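Local coordinates for protein Bse634I restriction endonuclease (Geobacillus stearothermophilus, PDB 1KNV) that probably cleaves double-stranded DNA at a specific recognition sequence, as a type II restriction endonuclease of the PD-(D/E)XK clan that uses metal ions, at residues K103-D117 and F179-L191. Sequence-based numbering, arbitrary orientation. Where two conformers were deposited one is given.
Sequences KMPNVKTFDFRKIFD and FKDIEGKCKWDSL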
loop_
_atom_site.group_PDB
_atom_site.type_symbol
_atom_site.label_atom_id
_atom_site.label_comp_id
_atom_site.label_asym_id
_atom_site.label_seq_id
_atom_site.Cartn_x
_atom_site.Cartn_y
_atom_site.Cartn_z
ATOM N N LYS B 103 -0.987 -27.425 20.612
ATOM C CA LYS B 103 -2.039 -28.091 19.863
ATOM C C LYS B 103 -3.325 -27.306 20.094
ATOM O O LYS B 103 -3.822 -27.244 21.210
ATOM C CB LYS B 103 -2.203 -29.526 20.357
ATOM C CG LYS B 103 -2.578 -30.491 19.254
ATOM C CD LYS B 103 -3.900 -30.118 18.674
ATOM C CE LYS B 103 -4.112 -30.715 17.308
ATOM N NZ LYS B 103 -5.401 -30.188 16.793
ATOM N N MET B 104 -3.864 -26.712 19.037
ATOM C CA MET B 104 -5.072 -25.915 19.157
ATOM C C MET B 104 -6.359 -26.638 18.797
ATOM O O MET B 104 -6.390 -27.445 17.870
ATOM C CB MET B 104 -4.960 -24.664 18.284
ATOM C CG MET B 104 -3.824 -23.734 18.651
ATOM S SD MET B 104 -3.997 -23.086 20.312
ATOM C CE MET B 104 -5.510 -22.206 20.160
ATOM N N PRO B 105 -7.447 -26.346 19.531
ATOM C CA PRO B 105 -8.768 -26.941 19.313
ATOM C C PRO B 105 -9.407 -26.141 18.178
ATOM O O PRO B 105 -8.733 -25.312 17.563
ATOM C CB PRO B 105 -9.467 -26.699 20.639
ATOM C CG PRO B 105 -8.960 -25.342 21.001
ATOM C CD PRO B 105 -7.477 -25.433 20.690
ATOM N N ASN B 106 -10.685 -26.362 17.893
ATOM C CA ASN B 106 -11.321 -25.607 16.820
ATOM C C ASN B 106 -11.642 -24.188 17.309
ATOM O O ASN B 106 -11.780 -23.952 18.505
ATOM C CB ASN B 106 -12.595 -26.301 16.350
ATOM C CG ASN B 106 -13.814 -25.813 17.080
ATOM O OD1 ASN B 106 -13.922 -25.970 18.297
ATOM N ND2 ASN B 106 -14.745 -25.202 16.345
ATOM N N VAL B 107 -11.770 -23.251 16.374
ATOM C CA VAL B 107 -12.030 -21.850 16.702
ATOM C C VAL B 107 -13.219 -21.599 17.634
ATOM O O VAL B 107 -13.210 -20.648 18.420
ATOM C CB VAL B 107 -12.207 -21.019 15.407
ATOM C CG1 VAL B 107 -13.515 -21.393 14.721
ATOM C CG2 VAL B 107 -12.135 -19.533 15.723
ATOM N N LYS B 108 -14.237 -22.445 17.563
ATOM C CA LYS B 108 -15.397 -22.257 18.416
ATOM C C LYS B 108 -15.117 -22.634 19.863
ATOM O O LYS B 108 -15.682 -22.059 20.789
ATOM C CB LYS B 108 -16.572 -23.046 17.864
ATOM C CG LYS B 108 -17.014 -22.537 16.502
ATOM C CD LYS B 108 -18.302 -23.207 16.045
ATOM C CE LYS B 108 -18.727 -22.706 14.667
ATOM N NZ LYS B 108 -19.931 -23.436 14.150
ATOM N N THR B 109 -14.228 -23.597 20.059
ATOM C CA THR B 109 -13.848 -24.025 21.398
ATOM C C THR B 109 -12.992 -22.937 22.048
ATOM O O THR B 109 -13.234 -22.520 23.182
ATOM C CB THR B 109 -13.022 -25.315 21.343
ATOM O OG1 THR B 109 -13.825 -26.361 20.790
ATOM C CG2 THR B 109 -12.539 -25.713 22.734
ATOM N N PHE B 110 -11.985 -22.481 21.315
ATOM C CA PHE B 110 -11.088 -21.454 21.810
ATOM C C PHE B 110 -10.430 -20.776 20.624
ATOM O O PHE B 110 -9.520 -21.341 20.023
ATOM C CB PHE B 110 -10.007 -22.080 22.692
ATOM C CG PHE B 110 -9.106 -21.071 23.366
ATOM C CD1 PHE B 110 -9.368 -20.638 24.660
ATOM C CD2 PHE B 110 -7.995 -20.559 22.706
ATOM C CE1 PHE B 110 -8.539 -19.717 25.285
ATOM C CE2 PHE B 110 -7.160 -19.637 23.323
ATOM C CZ PHE B 110 -7.433 -19.215 24.614
ATOM N N ASP B 111 -10.898 -19.575 20.284
ATOM C CA ASP B 111 -10.336 -18.803 19.179
ATOM C C ASP B 111 -8.888 -18.492 19.540
ATOM O O ASP B 111 -8.631 -17.817 20.539
ATOM C CB ASP B 111 -11.110 -17.502 19.015
ATOM C CG ASP B 111 -10.572 -16.645 17.898
ATOM O OD1 ASP B 111 -9.407 -16.844 17.500
ATOM O OD2 ASP B 111 -11.315 -15.759 17.423
ATOM N N PHE B 112 -7.946 -18.968 18.727
ATOM C CA PHE B 112 -6.514 -18.768 18.993
ATOM C C PHE B 112 -6.150 -17.305 19.204
ATOM O O PHE B 112 -5.191 -16.997 19.914
ATOM C CB PHE B 112 -5.663 -19.353 17.852
ATOM C CG PHE B 112 -5.412 -18.392 16.708
ATOM C CD1 PHE B 112 -4.254 -17.623 16.668
ATOM C CD2 PHE B 112 -6.345 -18.241 15.689
ATOM C CE1 PHE B 112 -4.030 -16.715 15.626
ATOM C CE2 PHE B 112 -6.132 -17.340 14.651
ATOM C CZ PHE B 112 -4.969 -16.573 14.619
ATOM N N ARG B 113 -6.913 -16.410 18.580
ATOM C CA ARG B 113 -6.675 -14.975 18.704
ATOM C C ARG B 113 -6.687 -14.507 20.155
ATOM O O ARG B 113 -6.122 -13.471 20.487
ATOM C CB ARG B 113 -7.713 -14.209 17.883
ATOM C CG ARG B 113 -7.468 -14.355 16.392
ATOM C CD ARG B 113 -8.653 -13.930 15.574
ATOM N NE ARG B 113 -9.067 -12.563 15.860
ATOM C CZ ARG B 113 -10.025 -11.935 15.190
ATOM N NH1 ARG B 113 -10.654 -12.563 14.203
ATOM N NH2 ARG B 113 -10.360 -10.693 15.504
ATOM N N LYS B 114 -7.315 -15.293 21.023
ATOM C CA LYS B 114 -7.384 -14.961 22.434
ATOM C C LYS B 114 -6.038 -15.113 23.132
ATOM O O LYS B 114 -5.909 -14.759 24.300
ATOM C CB LYS B 114 -8.450 -15.825 23.109
ATOM C CG LYS B 114 -9.859 -15.472 22.651
ATOM C CD LYS B 114 -10.854 -16.584 22.902
ATOM C CE LYS B 114 -11.066 -16.810 24.372
ATOM N NZ LYS B 114 -12.009 -17.941 24.606
ATOM N N ILE B 115 -5.032 -15.638 22.434
ATOM C CA ILE B 115 -3.715 -15.771 23.055
ATOM C C ILE B 115 -2.977 -14.440 22.959
ATOM O O ILE B 115 -2.003 -14.198 23.667
ATOM C CB ILE B 115 -2.838 -16.882 22.399
ATOM C CG1 ILE B 115 -2.429 -16.490 20.978
ATOM C CG2 ILE B 115 -3.599 -18.206 22.394
ATOM C CD1 ILE B 115 -1.344 -17.398 20.407
ATOM N N PHE B 116 -3.462 -13.573 22.080
ATOM C CA PHE B 116 -2.866 -12.262 21.887
ATOM C C PHE B 116 -3.085 -11.343 23.078
ATOM O O PHE B 116 -4.091 -11.456 23.779
ATOM C CB PHE B 116 -3.464 -11.611 20.647
ATOM C CG PHE B 116 -2.942 -12.167 19.360
ATOM C CD1 PHE B 116 -3.726 -12.125 18.206
ATOM C CD2 PHE B 116 -1.653 -12.686 19.287
ATOM C CE1 PHE B 116 -3.232 -12.589 16.986
ATOM C CE2 PHE B 116 -1.144 -13.152 18.088
ATOM C CZ PHE B 116 -1.937 -13.104 16.926
ATOM N N ASP B 117 -2.140 -10.431 23.303
ATOM C CA ASP B 117 -2.276 -9.481 24.394
ATOM C C ASP B 117 -3.394 -8.496 24.068
ATOM O O ASP B 117 -3.908 -8.442 22.943
ATOM C CB ASP B 117 -0.944 -8.751 24.666
ATOM C CG ASP B 117 -0.344 -8.082 23.429
ATOM O OD1 ASP B 117 0.875 -7.814 23.450
ATOM O OD2 ASP B 117 -1.055 -7.801 22.447
ATOM N N PHE B 179 -2.898 -23.954 25.467
ATOM C CA PHE B 179 -3.268 -22.624 25.000
ATOM C C PHE B 179 -3.867 -21.763 26.110
ATOM O O PHE B 179 -3.808 -20.531 26.054
ATOM C CB PHE B 179 -4.253 -22.749 23.839
ATOM C CG PHE B 179 -5.476 -23.568 24.160
ATOM C CD1 PHE B 179 -6.530 -23.023 24.887
ATOM C CD2 PHE B 179 -5.569 -24.885 23.742
ATOM C CE1 PHE B 179 -7.650 -23.775 25.191
ATOM C CE2 PHE B 179 -6.690 -25.641 24.046
ATOM C CZ PHE B 179 -7.732 -25.081 24.774
ATOM N N LYS B 180 -4.442 -22.411 27.119
ATOM C CA LYS B 180 -5.046 -21.694 28.236
ATOM C C LYS B 180 -4.010 -20.966 29.106
ATOM O O LYS B 180 -4.309 -19.923 29.672
ATOM C CB LYS B 180 -5.853 -22.655 29.113
ATOM C CG LYS B 180 -7.079 -23.269 28.469
ATOM C CD LYS B 180 -7.762 -24.152 29.496
ATOM C CE LYS B 180 -9.002 -24.835 28.954
ATOM N NZ LYS B 180 -9.625 -25.694 30.014
ATOM N N ASP B 181 -2.802 -21.517 29.214
ATOM C CA ASP B 181 -1.730 -20.906 30.012
ATOM C C ASP B 181 -1.232 -19.584 29.421
ATOM O O ASP B 181 -0.764 -18.701 30.152
ATOM C CB ASP B 181 -0.520 -21.839 30.108
ATOM C CG ASP B 181 -0.799 -23.089 30.905
ATOM O OD1 ASP B 181 -1.987 -23.386 31.161
ATOM O OD2 ASP B 181 0.178 -23.787 31.265
ATOM N N ILE B 182 -1.306 -19.456 28.099
ATOM C CA ILE B 182 -0.818 -18.250 27.457
ATOM C C ILE B 182 -1.893 -17.297 26.976
ATOM O O ILE B 182 -1.579 -16.325 26.301
ATOM C CB ILE B 182 0.086 -18.583 26.259
ATOM C CG1 ILE B 182 -0.725 -19.285 25.181
ATOM C CG2 ILE B 182 1.244 -19.475 26.700
ATOM C CD1 ILE B 182 0.060 -19.510 23.922
ATOM N N GLU B 183 -3.153 -17.558 27.319
ATOM C CA GLU B 183 -4.235 -16.682 26.894
ATOM C C GLU B 183 -3.990 -15.237 27.320
ATOM O O GLU B 183 -3.756 -14.960 28.497
ATOM C CB GLU B 183 -5.576 -17.169 27.454
ATOM C CG GLU B 183 -6.748 -16.173 27.294
ATOM C CD GLU B 183 -8.116 -16.802 27.578
ATOM O OE1 GLU B 183 -8.180 -17.745 28.403
ATOM O OE2 GLU B 183 -9.126 -16.344 26.987
ATOM N N GLY B 184 -4.027 -14.336 26.336
ATOM C CA GLY B 184 -3.836 -12.913 26.563
ATOM C C GLY B 184 -2.418 -12.495 26.857
ATOM O O GLY B 184 -2.172 -11.342 27.175
ATOM N N LYS B 185 -1.476 -13.414 26.719
ATOM C CA LYS B 185 -0.075 -13.128 27.018
ATOM C C LYS B 185 0.884 -13.023 25.836
ATOM O O LYS B 185 2.024 -12.600 26.004
ATOM C CB LYS B 185 0.488 -14.226 27.924
ATOM C CG LYS B 185 -0.162 -14.410 29.289
ATOM C CD LYS B 185 0.382 -15.693 29.924
ATOM C CE LYS B 185 0.128 -15.751 31.418
ATOM N NZ LYS B 185 -1.309 -15.559 31.743
ATOM N N CYS B 186 0.427 -13.399 24.649
ATOM C CA CYS B 186 1.291 -13.376 23.480
ATOM C C CYS B 186 1.385 -12.077 22.709
ATOM O O CYS B 186 0.378 -11.501 22.321
ATOM C CB CYS B 186 0.875 -14.479 22.518
ATOM S SG CYS B 186 1.002 -16.085 23.248
ATOM N N LYS B 187 2.617 -11.634 22.482
ATOM C CA LYS B 187 2.860 -10.428 21.711
ATOM C C LYS B 187 2.545 -10.909 20.302
ATOM O O LYS B 187 2.877 -12.038 19.938
ATOM C CB LYS B 187 4.330 -10.009 21.808
ATOM C CG LYS B 187 4.737 -9.400 23.148
ATOM C CD LYS B 187 6.245 -9.170 23.212
ATOM C CE LYS B 187 6.755 -8.422 21.971
ATOM N NZ LYS B 187 8.202 -8.026 22.066
ATOM N N TRP B 188 1.899 -10.063 19.515
ATOM C CA TRP B 188 1.513 -10.437 18.165
ATOM C C TRP B 188 2.638 -11.024 17.321
ATOM O O TRP B 188 2.410 -11.977 16.578
ATOM C CB TRP B 188 0.913 -9.234 17.439
ATOM C CG TRP B 188 1.926 -8.272 16.964
ATOM C CD1 TRP B 188 2.564 -7.317 17.698
ATOM C CD2 TRP B 188 2.453 -8.179 15.634
ATOM N NE1 TRP B 188 3.462 -6.632 16.901
ATOM C CE2 TRP B 188 3.411 -7.147 15.631
ATOM C CE3 TRP B 188 2.211 -8.878 14.444
ATOM C CZ2 TRP B 188 4.116 -6.791 14.486
ATOM C CZ3 TRP B 188 2.911 -8.523 13.311
ATOM C CH2 TRP B 188 3.851 -7.494 13.339
ATOM N N ASP B 189 3.844 -10.462 17.423
ATOM C CA ASP B 189 4.956 -10.966 16.621
ATOM C C ASP B 189 5.677 -12.151 17.262
ATOM O O ASP B 189 6.778 -12.522 16.849
ATOM C CB ASP B 189 5.950 -9.849 16.312
ATOM C CG ASP B 189 6.530 -9.216 17.554
ATOM O OD1 ASP B 189 7.576 -8.557 17.412
ATOM O OD2 ASP B 189 5.956 -9.363 18.655
ATOM N N SER B 190 5.033 -12.762 18.248
ATOM C CA SER B 190 5.625 -13.907 18.925
ATOM C C SER B 190 5.256 -15.230 18.242
ATOM O O SER B 190 5.865 -16.243 18.504
ATOM C CB SER B 190 5.206 -13.952 20.400
ATOM O OG SER B 190 5.921 -12.981 21.151
ATOM N N LEU B 191 4.258 -15.215 17.363
ATOM C CA LEU B 191 3.853 -16.425 16.636
ATOM C C LEU B 191 4.840 -16.538 15.505
ATOM O O LEU B 191 5.150 -15.570 14.884
ATOM C CB LEU B 191 2.577 -16.263 15.923
ATOM C CG LEU B 191 1.622 -15.561 16.801
ATOM C CD1 LEU B 191 0.552 -15.270 15.955
ATOM C CD2 LEU B 191 1.152 -16.410 17.870
HETATM O O HOH W 1 -2.725 -26.954 24.053
HETATM O O HOH W 2 1.756 -7.077 20.968
#
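Three backbone hydrogen bonds join residues 114-117, at the end of a 3-10 turn, to residues 184-186. Gly184 N donates to Lys114 O (2.8 Å), in the carbonyl plane and on a lone pair, whereas Cys186 N meets Ile115 O almost head-on, with a C=O...N angle of 165°. Cys186 O in turn accepts from Asp117 N (2.9 Å), and the two Cys186 bonds together form a single beta bridge with Phe116. Gly184 CA adds a nearly straight CA-H...O contact to Phe116 O (3.2 Å). Asp117, the N-cap of helix 118-131, hydrogen-bonds Thr120 OG1 through OD2, while its OD1 accepts from a water only weakly bonded to Trp188 N. A second water accepts weakly from Phe179 N and donates to Lys103 O.

Beside them lies a largely apolar patch. Phe179 CD1 sits 3.4 Å above the centre of one Phe110 face, the ring planes inclined at 39°; Pro105 CD and, in an oblique Met-aromatic contact, Met104 SD also meet the Phe179 ring. With chi1 at 55°, Phe179 CG lies between its backbone N and carbonyl carbon, which turns the ring toward this group. Without the ring, as with an alanine here, Phe110, Pro105 and Met104 would probably lose their shared partner. Glu183 OE1 lies at the Phe110 edge, 3.7 Å from CE1. Ile115 CD1 reaches Leu191 CD2 (3.7 Å). Lys103, near calcium-site residues Asp146 and Leu197, begins this link between central-sheet strands 99-103 and 191-198. No salt bridge crosses it, though Lys114 and Glu183 may attract at longer range; backbone bonds and aromatic packing join the loops.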